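Local coordinates for protein response regulator (PDB 3T0Y) that probably takes part in two-component signalling as a PhyR-type response regulator, this chain being its sigma-like part, which binds another protein in the assembly, at residues C[30-35]-C[72-77]; C[51-56]-C[68-73]; C[101-106]-C[112-117]. All blocks are in the same frame, centred on the assembly; numbering follows the deposited sequence.

How the contacts relate
All three contacts are buried, apolar and free of cross-segment hydrogen bonds, yet they serve different halves of the chain. Contacts 1 and 2 lie in the sigma2-like range and share helix 66-80: one joins it to helix 25-36, the other to helix 39-54, and their centres are 11 Å apart. Contact 1 depends on an aromatic side chain, contact 2 on branched aliphatic ones, with a loop at its exposed end. Contact 3 lies across the chain's centre in the sigma-like range, its centre 29 Å from that of contact 1, and sets L103 and I117 beside the small A114 between close helices. The second subunit lies within reach of all three.

Contact 1 (C[30-35]-C[72-77]); sequences RYARAL and RVFHAI
Y31, A32 and L35 receive F74 between two helices that run in broadly the same direction, their short axes 11.9 Å apart at closest approach and inclined by 30°. At that spacing the backbones do not pack directly, and a single aromatic side chain spans most of the gap. F74 has CG anti to the backbone N (chi1 174°), which carries its ring toward helix 25-36 and sets the far end among three side chains. At the CD1/CE1 side of that ring lies Y31, where F74 CE1 comes 3.6 Å from Y31 CE2. The two rings are steeply inclined, their planes at 69°, in an arrangement that is neither a stack nor a T-shape. At the CE2/CZ end, A32 CB lies 3.8 Å from both F74 CE2 and F74 CZ, so the small methyl lets the ring tip approach the helix. L35 completes the setting by passing F74 in the opposite direction, its CD2 lying at the ring's edge, close to the plane and 3.9 Å from F74 CE1. Y45 and V46 of helix 39-54 touch F74 and A32 respectively, and Q99 of the second subunit packs on Y31. The contact is apolar helix-helix packing that joins helix 25-36 to helix 66-80 within the all-helical sigma2-like region of PhyR.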
loop_
_atom_site.group_PDB
_atom_site.type_symbol
_atom_site.label_atom_id
_atom_site.label_comp_id
_atom_site.label_asym_id
_atom_site.label_seq_id
_atom_site.Cartn_x
_atom_site.Cartn_y
_atom_site.Cartn_z
ATOM N N ARG C 30 -4.785 7.675 -9.059
ATOM C CA ARG C 30 -5.891 8.107 -8.224
ATOM C C ARG C 30 -6.734 6.891 -7.874
ATOM O O ARG C 30 -7.092 6.695 -6.724
ATOM C CB ARG C 30 -6.761 9.160 -8.920
ATOM C CG ARG C 30 -7.979 9.567 -8.085
ATOM C CD ARG C 30 -8.935 10.454 -8.853
ATOM N NE ARG C 30 -9.278 9.844 -10.125
ATOM C CZ ARG C 30 -9.892 10.461 -11.120
ATOM N NH1 ARG C 30 -10.240 11.737 -11.004
ATOM N NH2 ARG C 30 -10.124 9.805 -12.244
ATOM N N TYR C 31 -7.049 6.074 -8.875
ATOM C CA TYR C 31 -7.911 4.923 -8.643
ATOM C C TYR C 31 -7.223 3.945 -7.688
ATOM O O TYR C 31 -7.827 3.467 -6.728
ATOM C CB TYR C 31 -8.240 4.240 -9.962
ATOM C CG TYR C 31 -8.979 2.944 -9.801
ATOM C CD1 TYR C 31 -10.283 2.930 -9.321
ATOM C CD2 TYR C 31 -8.378 1.728 -10.124
ATOM C CE1 TYR C 31 -10.972 1.750 -9.155
ATOM C CE2 TYR C 31 -9.062 0.538 -9.971
ATOM C CZ TYR C 31 -10.375 0.563 -9.482
ATOM O OH TYR C 31 -11.096 -0.599 -9.334
ATOM N N ALA C 32 -5.948 3.676 -7.960
ATOM C CA ALA C 32 -5.157 2.725 -7.198
ATOM C C ALA C 32 -5.178 3.071 -5.727
ATOM O O ALA C 32 -5.406 2.202 -4.875
ATOM C CB ALA C 32 -3.704 2.713 -7.734
ATOM N N ARG C 33 -4.972 4.357 -5.433
ATOM C CA ARG C 33 -4.898 4.847 -4.061
ATOM C C ARG C 33 -6.265 4.738 -3.398
ATOM O O ARG C 33 -6.370 4.338 -2.246
ATOM C CB ARG C 33 -4.328 6.280 -4.029
ATOM C CG ARG C 33 -5.098 7.364 -3.227
ATOM C CD ARG C 33 -5.152 7.095 -1.731
ATOM N NE ARG C 33 -5.081 8.251 -0.816
ATOM C CZ ARG C 33 -5.103 9.550 -1.141
ATOM N NH1 ARG C 33 -5.226 9.957 -2.398
ATOM N NH2 ARG C 33 -5.011 10.462 -0.173
ATOM N N ALA C 34 -7.323 5.046 -4.134
ATOM C CA ALA C 34 -8.642 5.026 -3.528
ATOM C C ALA C 34 -9.046 3.583 -3.242
ATOM O O ALA C 34 -9.723 3.302 -2.247
ATOM C CB ALA C 34 -9.652 5.702 -4.445
ATOM N N LEU C 35 -8.631 2.669 -4.120
ATOM C CA LEU C 35 -9.050 1.277 -4.017
ATOM C C LEU C 35 -8.298 0.562 -2.925
ATOM O O LEU C 35 -8.898 -0.203 -2.174
ATOM C CB LEU C 35 -8.867 0.528 -5.346
ATOM C CG LEU C 35 -9.155 -0.983 -5.337
ATOM C CD1 LEU C 35 -10.679 -1.278 -5.265
ATOM C CD2 LEU C 35 -8.544 -1.678 -6.551
ATOM N N ARG C 72 -8.318 -2.291 -17.068
ATOM C CA ARG C 72 -8.592 -3.723 -17.180
ATOM C C ARG C 72 -7.382 -4.542 -16.736
ATOM O O ARG C 72 -7.531 -5.500 -15.985
ATOM C CB ARG C 72 -9.014 -4.097 -18.613
ATOM C CG ARG C 72 -9.361 -5.552 -18.784
ATOM C CD ARG C 72 -9.833 -5.852 -20.208
ATOM N NE ARG C 72 -9.800 -7.280 -20.522
ATOM C CZ ARG C 72 -10.849 -8.101 -20.487
ATOM N NH1 ARG C 72 -12.055 -7.656 -20.152
ATOM N NH2 ARG C 72 -10.689 -9.381 -20.798
ATOM N N VAL C 73 -6.181 -4.155 -17.169
ATOM C CA VAL C 73 -4.987 -4.878 -16.729
ATOM C C VAL C 73 -4.707 -4.661 -15.241
ATOM O O VAL C 73 -4.391 -5.608 -14.518
ATOM C CB VAL C 73 -3.735 -4.528 -17.543
ATOM C CG1 VAL C 73 -2.487 -5.102 -16.853
ATOM C CG2 VAL C 73 -3.853 -5.071 -18.941
ATOM N N PHE C 74 -4.818 -3.417 -14.784
ATOM C CA PHE C 74 -4.624 -3.126 -13.373
ATOM C C PHE C 74 -5.527 -4.014 -12.532
ATOM O O PHE C 74 -5.081 -4.676 -11.596
ATOM C CB PHE C 74 -4.939 -1.664 -13.076
ATOM C CG PHE C 74 -4.900 -1.336 -11.619
ATOM C CD1 PHE C 74 -6.014 -1.544 -10.815
ATOM C CD2 PHE C 74 -3.739 -0.843 -11.040
ATOM C CE1 PHE C 74 -5.969 -1.248 -9.469
ATOM C CE2 PHE C 74 -3.691 -0.535 -9.680
ATOM C CZ PHE C 74 -4.807 -0.735 -8.894
ATOM N N HIS C 75 -6.810 -4.016 -12.865
ATOM C CA HIS C 75 -7.747 -4.824 -12.109
ATOM C C HIS C 75 -7.335 -6.302 -12.096
ATOM O O HIS C 75 -7.452 -6.967 -11.078
ATOM C CB HIS C 75 -9.172 -4.690 -12.628
ATOM C CG HIS C 75 -10.133 -5.527 -11.863
ATOM N ND1 HIS C 75 -10.609 -5.156 -10.620
ATOM C CD2 HIS C 75 -10.645 -6.756 -12.116
ATOM C CE1 HIS C 75 -11.396 -6.113 -10.156
ATOM N NE2 HIS C 75 -11.434 -7.095 -11.041
ATOM N N ALA C 76 -6.845 -6.803 -13.225
ATOM C CA ALA C 76 -6.470 -8.206 -13.352
ATOM C C ALA C 76 -5.299 -8.573 -12.447
ATOM O O ALA C 76 -5.293 -9.641 -11.826
ATOM C CB ALA C 76 -6.125 -8.532 -14.795
ATOM N N ILE C 77 -4.296 -7.709 -12.378
ATOM C CA ILE C 77 -3.153 -8.030 -11.534
ATOM C C ILE C 77 -3.528 -7.773 -10.081
ATOM O O ILE C 77 -3.062 -8.461 -9.190
ATOM C CB ILE C 77 -1.845 -7.286 -11.941
ATOM C CG1 ILE C 77 -2.010 -5.771 -11.834
ATOM C CG2 ILE C 77 -1.388 -7.687 -13.346
ATOM C CD1 ILE C 77 -1.755 -5.242 -10.446
#

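Contact 2 (C[51-56]-C[68-73]); sequences EALAAG and VALYRV
L53 reaches across to V73 with its branched end, and the two side chains meet tip to tip, L53 CD2 lying 4.1 Å from V73 CG2. Their alpha carbons are the nearest pair of the two segments, 8.4 Å from L53 CA to V73 CA. The bond to L53 CG lies opposite the carbonyl carbon (chi1 -74°), which sends the fork of the leucine toward helix 66-80 and gives each methyl its own neighbour. While CD2 takes V73, L53 CD1 turns to L70 one turn earlier, 4.2 Å from L70 CD1. L70 leaves its helix beside the contact, and CG, anti to the backbone N (chi1 174°), carries CD1 toward L53. This trio of aliphatic tips is the close part of the contact, and all three residues are buried.

The character changes along 51-56. A55 and G56 are exposed: G56, with positive phi (68°), ends the helical run in a Schellman motif. Its N also lies 2.9 Å from L53 O, a short-range bond within the last turn. Thus the residue that fills the apolar contact also accepts a bond from the turn ending its helix. E51 and A54 pack instead on apolar side chains of another protein's chain.

Around this pair, L53 is also covered by L17 and L21 of helix 17-21 and by L60 of the connecting loop, while L58 touches V73 and A52. L70 rests on I28 of helix 25-36, so the contact lies where helix 39-54, helix 66-80 and the N-terminal helices converge.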
loop_
_atom_site.group_PDB
_atom_site.type_symbol
_atom_site.label_atom_id
_atom_site.label_comp_id
_atom_site.label_asym_id
_atom_site.label_seq_id
_atom_site.Cartn_x
_atom_site.Cartn_y
_atom_site.Cartn_z
ATOM N N GLU C 51 4.551 -3.423 -15.410
ATOM C CA GLU C 51 5.600 -4.398 -15.667
ATOM C C GLU C 51 5.031 -5.593 -16.396
ATOM O O GLU C 51 5.689 -6.177 -17.251
ATOM C CB GLU C 51 6.290 -4.819 -14.369
ATOM C CG GLU C 51 7.278 -3.775 -13.870
ATOM C CD GLU C 51 7.803 -4.085 -12.480
ATOM O OE1 GLU C 51 7.135 -4.866 -11.757
ATOM O OE2 GLU C 51 8.879 -3.553 -12.113
ATOM N N ALA C 52 3.801 -5.959 -16.059
ATOM C CA ALA C 52 3.117 -7.029 -16.769
ATOM C C ALA C 52 3.036 -6.679 -18.258
ATOM O O ALA C 52 3.093 -7.555 -19.133
ATOM C CB ALA C 52 1.724 -7.238 -16.186
ATOM N N LEU C 53 2.920 -5.384 -18.540
ATOM C CA LEU C 53 2.740 -4.926 -19.908
ATOM C C LEU C 53 4.075 -4.768 -20.625
ATOM O O LEU C 53 4.218 -5.186 -21.775
ATOM C CB LEU C 53 1.969 -3.607 -19.940
ATOM C CG LEU C 53 0.467 -3.668 -19.651
ATOM C CD1 LEU C 53 -0.036 -2.318 -19.148
ATOM C CD2 LEU C 53 -0.318 -4.130 -20.890
ATOM N N ALA C 54 5.042 -4.139 -19.959
ATOM C CA ALA C 54 6.375 -4.015 -20.534
ATOM C C ALA C 54 6.880 -5.416 -20.889
ATOM O O ALA C 54 7.370 -5.637 -21.982
ATOM C CB ALA C 54 7.326 -3.312 -19.569
ATOM N N ALA C 55 6.698 -6.359 -19.972
ATOM C CA ALA C 55 7.123 -7.744 -20.159
ATOM C C ALA C 55 6.263 -8.511 -21.149
ATOM O O ALA C 55 6.577 -9.653 -21.492
ATOM C CB ALA C 55 7.144 -8.478 -18.824
ATOM N N GLY C 56 5.170 -7.898 -21.590
ATOM C CA GLY C 56 4.271 -8.531 -22.540
ATOM C C GLY C 56 3.516 -9.716 -21.973
ATOM O O GLY C 56 2.867 -10.469 -22.701
ATOM N N VAL C 68 -9.175 2.475 -20.810
ATOM C CA VAL C 68 -10.019 1.373 -20.352
ATOM C C VAL C 68 -9.203 0.079 -20.278
ATOM O O VAL C 68 -9.291 -0.667 -19.300
ATOM C CB VAL C 68 -11.283 1.220 -21.226
ATOM C CG1 VAL C 68 -12.010 -0.090 -20.951
ATOM C CG2 VAL C 68 -12.228 2.408 -21.020
ATOM N N ALA C 69 -8.381 -0.159 -21.293
ATOM C CA ALA C 69 -7.557 -1.359 -21.356
ATOM C C ALA C 69 -6.516 -1.376 -20.240
ATOM O O ALA C 69 -6.181 -2.424 -19.709
ATOM C CB ALA C 69 -6.883 -1.473 -22.746
ATOM N N LEU C 70 -6.026 -0.203 -19.867
ATOM C CA LEU C 70 -5.076 -0.084 -18.769
ATOM C C LEU C 70 -5.713 -0.486 -17.426
ATOM O O LEU C 70 -5.154 -1.286 -16.676
ATOM C CB LEU C 70 -4.569 1.353 -18.668
ATOM C CG LEU C 70 -3.675 1.653 -17.467
ATOM C CD1 LEU C 70 -2.399 0.801 -17.495
ATOM C CD2 LEU C 70 -3.346 3.145 -17.354
ATOM N N TYR C 71 -6.882 0.065 -17.123
ATOM C CA TYR C 71 -7.564 -0.300 -15.890
ATOM C C TYR C 71 -7.994 -1.752 -15.900
ATOM O O TYR C 71 -8.072 -2.365 -14.862
ATOM C CB TYR C 71 -8.801 0.548 -15.679
ATOM C CG TYR C 71 -8.548 1.947 -15.189
ATOM C CD1 TYR C 71 -7.798 2.848 -15.935
ATOM C CD2 TYR C 71 -9.106 2.383 -13.993
ATOM C CE1 TYR C 71 -7.606 4.137 -15.503
ATOM C CE2 TYR C 71 -8.914 3.664 -13.542
ATOM C CZ TYR C 71 -8.170 4.543 -14.307
ATOM O OH TYR C 71 -7.999 5.830 -13.864
ATOM N N ARG C 72 -8.318 -2.291 -17.068
ATOM C CA ARG C 72 -8.592 -3.723 -17.180
ATOM C C ARG C 72 -7.382 -4.542 -16.736
ATOM O O ARG C 72 -7.531 -5.500 -15.985
ATOM C CB ARG C 72 -9.014 -4.097 -18.613
ATOM C CG ARG C 72 -9.361 -5.552 -18.784
ATOM C CD ARG C 72 -9.833 -5.852 -20.208
ATOM N NE ARG C 72 -9.800 -7.280 -20.522
ATOM C CZ ARG C 72 -10.849 -8.101 -20.487
ATOM N NH1 ARG C 72 -12.055 -7.656 -20.152
ATOM N NH2 ARG C 72 -10.689 -9.381 -20.798
ATOM N N VAL C 73 -6.181 -4.155 -17.169
ATOM C CA VAL C 73 -4.987 -4.878 -16.729
ATOM C C VAL C 73 -4.707 -4.661 -15.241
ATOM O O VAL C 73 -4.391 -5.608 -14.518
ATOM C CB VAL C 73 -3.735 -4.528 -17.543
ATOM C CG1 VAL C 73 -2.487 -5.102 -16.853
ATOM C CG2 VAL C 73 -3.853 -5.071 -18.941
#

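Contact 3 (C[101-106]-C[112-117]); sequences FLLTAL and TEAAQI
L103 and A114 bring two helices into close company, L103 CA standing 6.1 Å from A114 CA. The helices run in broadly opposite directions, at 146° between their short axes. Followed outward, L103 first offers its CB to A114 CB at 4.2 Å, a meeting possible because the alanine adds just one methyl to its helix. The side chain then leaves with CG opposite the carbonyl carbon (chi1 -74°), and the fork beyond arrives at I117, one turn further along the partner helix. L103 CD1 settles 3.8 Å from I117 CG2. The other methyl, L103 CD2, lies 4.0 Å from that same CG2 and equally far from I117 CD1, and so bridges both branches of the isoleucine.

T104 adds a second touch on the alanine. Its methyl CG2 lies 4.0 Å from A114 CB, and T104 OG1 is directed back to its own helix, where it is hydrogen-bonded to A100 O. The polar and apolar halves of this one side chain are thereby separated, the first serving the helix and the second the contact.

Within the partner helix, Q116 folds back on its own turn: NE2 donates to T112 O at 3.3 Å, nearly within the plane of the Q116 amide. Q116 N reaches the same carbonyl from the opposite face of its plane, giving T112 O two donors.

F109, in the short link between the helices, touches both L103 and I117. I129 of helix 122-140 lies on T104 and V125 on A115, while H75 of the second subunit packs on I117. The contact therefore ties helix 95-106 to helix 111-118 alongside helix 122-140, in the sigma-like region of PhyR, which is of the helix-turn-helix type.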
loop_
_atom_site.group_PDB
_atom_site.type_symbol
_atom_site.label_atom_id
_atom_site.label_comp_id
_atom_site.label_asym_id
_atom_site.label_seq_id
_atom_site.Cartn_x
_atom_site.Cartn_y
_atom_site.Cartn_z
ATOM N N PHE C 101 -0.447 -5.486 11.914
ATOM C CA PHE C 101 -0.245 -6.906 11.753
ATOM C C PHE C 101 1.245 -7.249 11.630
ATOM O O PHE C 101 1.724 -8.168 12.291
ATOM C CB PHE C 101 -1.005 -7.407 10.521
ATOM C CG PHE C 101 -0.812 -8.868 10.250
ATOM C CD1 PHE C 101 -1.458 -9.824 11.027
ATOM C CD2 PHE C 101 0.007 -9.293 9.216
ATOM C CE1 PHE C 101 -1.296 -11.190 10.771
ATOM C CE2 PHE C 101 0.178 -10.659 8.958
ATOM C CZ PHE C 101 -0.471 -11.604 9.739
ATOM N N LEU C 102 1.980 -6.523 10.793
ATOM C CA LEU C 102 3.384 -6.834 10.607
ATOM C C LEU C 102 4.220 -6.499 11.834
ATOM O O LEU C 102 5.192 -7.191 12.119
ATOM C CB LEU C 102 3.968 -6.149 9.360
ATOM C CG LEU C 102 3.436 -6.657 8.018
ATOM C CD1 LEU C 102 4.029 -5.844 6.916
ATOM C CD2 LEU C 102 3.771 -8.119 7.815
ATOM N N LEU C 103 3.862 -5.436 12.553
ATOM C CA LEU C 103 4.627 -5.075 13.732
ATOM C C LEU C 103 4.583 -6.234 14.738
ATOM O O LEU C 103 5.576 -6.537 15.387
ATOM C CB LEU C 103 4.108 -3.786 14.368
ATOM C CG LEU C 103 4.488 -2.538 13.574
ATOM C CD1 LEU C 103 3.623 -1.368 14.015
ATOM C CD2 LEU C 103 5.984 -2.213 13.747
ATOM N N THR C 104 3.435 -6.891 14.843
ATOM C CA THR C 104 3.282 -7.958 15.817
ATOM C C THR C 104 3.698 -9.315 15.234
ATOM O O THR C 104 4.612 -9.958 15.743
ATOM C CB THR C 104 1.846 -7.987 16.392
ATOM O OG1 THR C 104 0.886 -7.967 15.319
ATOM C CG2 THR C 104 1.611 -6.754 17.253
ATOM N N ALA C 105 3.064 -9.735 14.148
ATOM C CA ALA C 105 3.315 -11.063 13.599
ATOM C C ALA C 105 4.722 -11.233 13.057
ATOM O O ALA C 105 5.338 -12.283 13.255
ATOM C CB ALA C 105 2.308 -11.387 12.515
ATOM N N LEU C 106 5.223 -10.219 12.353
ATOM C CA LEU C 106 6.540 -10.315 11.729
ATOM C C LEU C 106 7.673 -9.766 12.584
ATOM O O LEU C 106 8.723 -10.397 12.723
ATOM C CB LEU C 106 6.546 -9.606 10.371
ATOM C CG LEU C 106 7.904 -9.518 9.668
ATOM C CD1 LEU C 106 8.428 -10.907 9.299
ATOM C CD2 LEU C 106 7.859 -8.621 8.427
ATOM N N THR C 112 1.217 -3.923 22.859
ATOM C CA THR C 112 1.432 -2.672 23.601
ATOM C C THR C 112 2.527 -1.867 22.911
ATOM O O THR C 112 2.423 -0.652 22.740
ATOM C CB THR C 112 1.901 -2.930 25.052
ATOM O OG1 THR C 112 0.854 -3.544 25.801
ATOM C CG2 THR C 112 2.323 -1.621 25.731
ATOM N N GLU C 113 3.595 -2.548 22.531
ATOM C CA GLU C 113 4.691 -1.855 21.879
ATOM C C GLU C 113 4.197 -1.336 20.523
ATOM O O GLU C 113 4.524 -0.226 20.124
ATOM C CB GLU C 113 5.890 -2.791 21.708
ATOM C CG GLU C 113 6.608 -3.096 22.999
ATOM C CD GLU C 113 7.630 -4.214 22.861
ATOM O OE1 GLU C 113 7.481 -5.071 21.973
ATOM O OE2 GLU C 113 8.600 -4.236 23.646
ATOM N N ALA C 114 3.382 -2.124 19.828
ATOM C CA ALA C 114 2.870 -1.694 18.521
ATOM C C ALA C 114 2.026 -0.421 18.674
ATOM O O ALA C 114 2.037 0.449 17.816
ATOM C CB ALA C 114 2.065 -2.812 17.848
ATOM N N ALA C 115 1.325 -0.316 19.792
ATOM C CA ALA C 115 0.544 0.871 20.120
ATOM C C ALA C 115 1.447 2.089 20.250
ATOM O O ALA C 115 1.129 3.156 19.735
ATOM C CB ALA C 115 -0.245 0.650 21.431
ATOM N N GLN C 116 2.576 1.938 20.938
ATOM C CA GLN C 116 3.523 3.047 21.038
ATOM C C GLN C 116 4.032 3.424 19.655
ATOM O O GLN C 116 4.110 4.611 19.294
ATOM C CB GLN C 116 4.697 2.677 21.934
ATOM C CG GLN C 116 4.269 2.028 23.241
ATOM C CD GLN C 116 3.226 2.859 23.957
ATOM O OE1 GLN C 116 3.474 4.023 24.288
ATOM N NE2 GLN C 116 2.034 2.280 24.169
ATOM N N ILE C 117 4.377 2.402 18.881
ATOM C CA ILE C 117 4.946 2.619 17.572
ATOM C C ILE C 117 3.959 3.384 16.669
ATOM O O ILE C 117 4.323 4.347 15.998
ATOM C CB ILE C 117 5.395 1.268 16.944
ATOM C CG1 ILE C 117 6.642 0.743 17.671
ATOM C CG2 ILE C 117 5.661 1.430 15.460
ATOM C CD1 ILE C 117 6.981 -0.730 17.377
#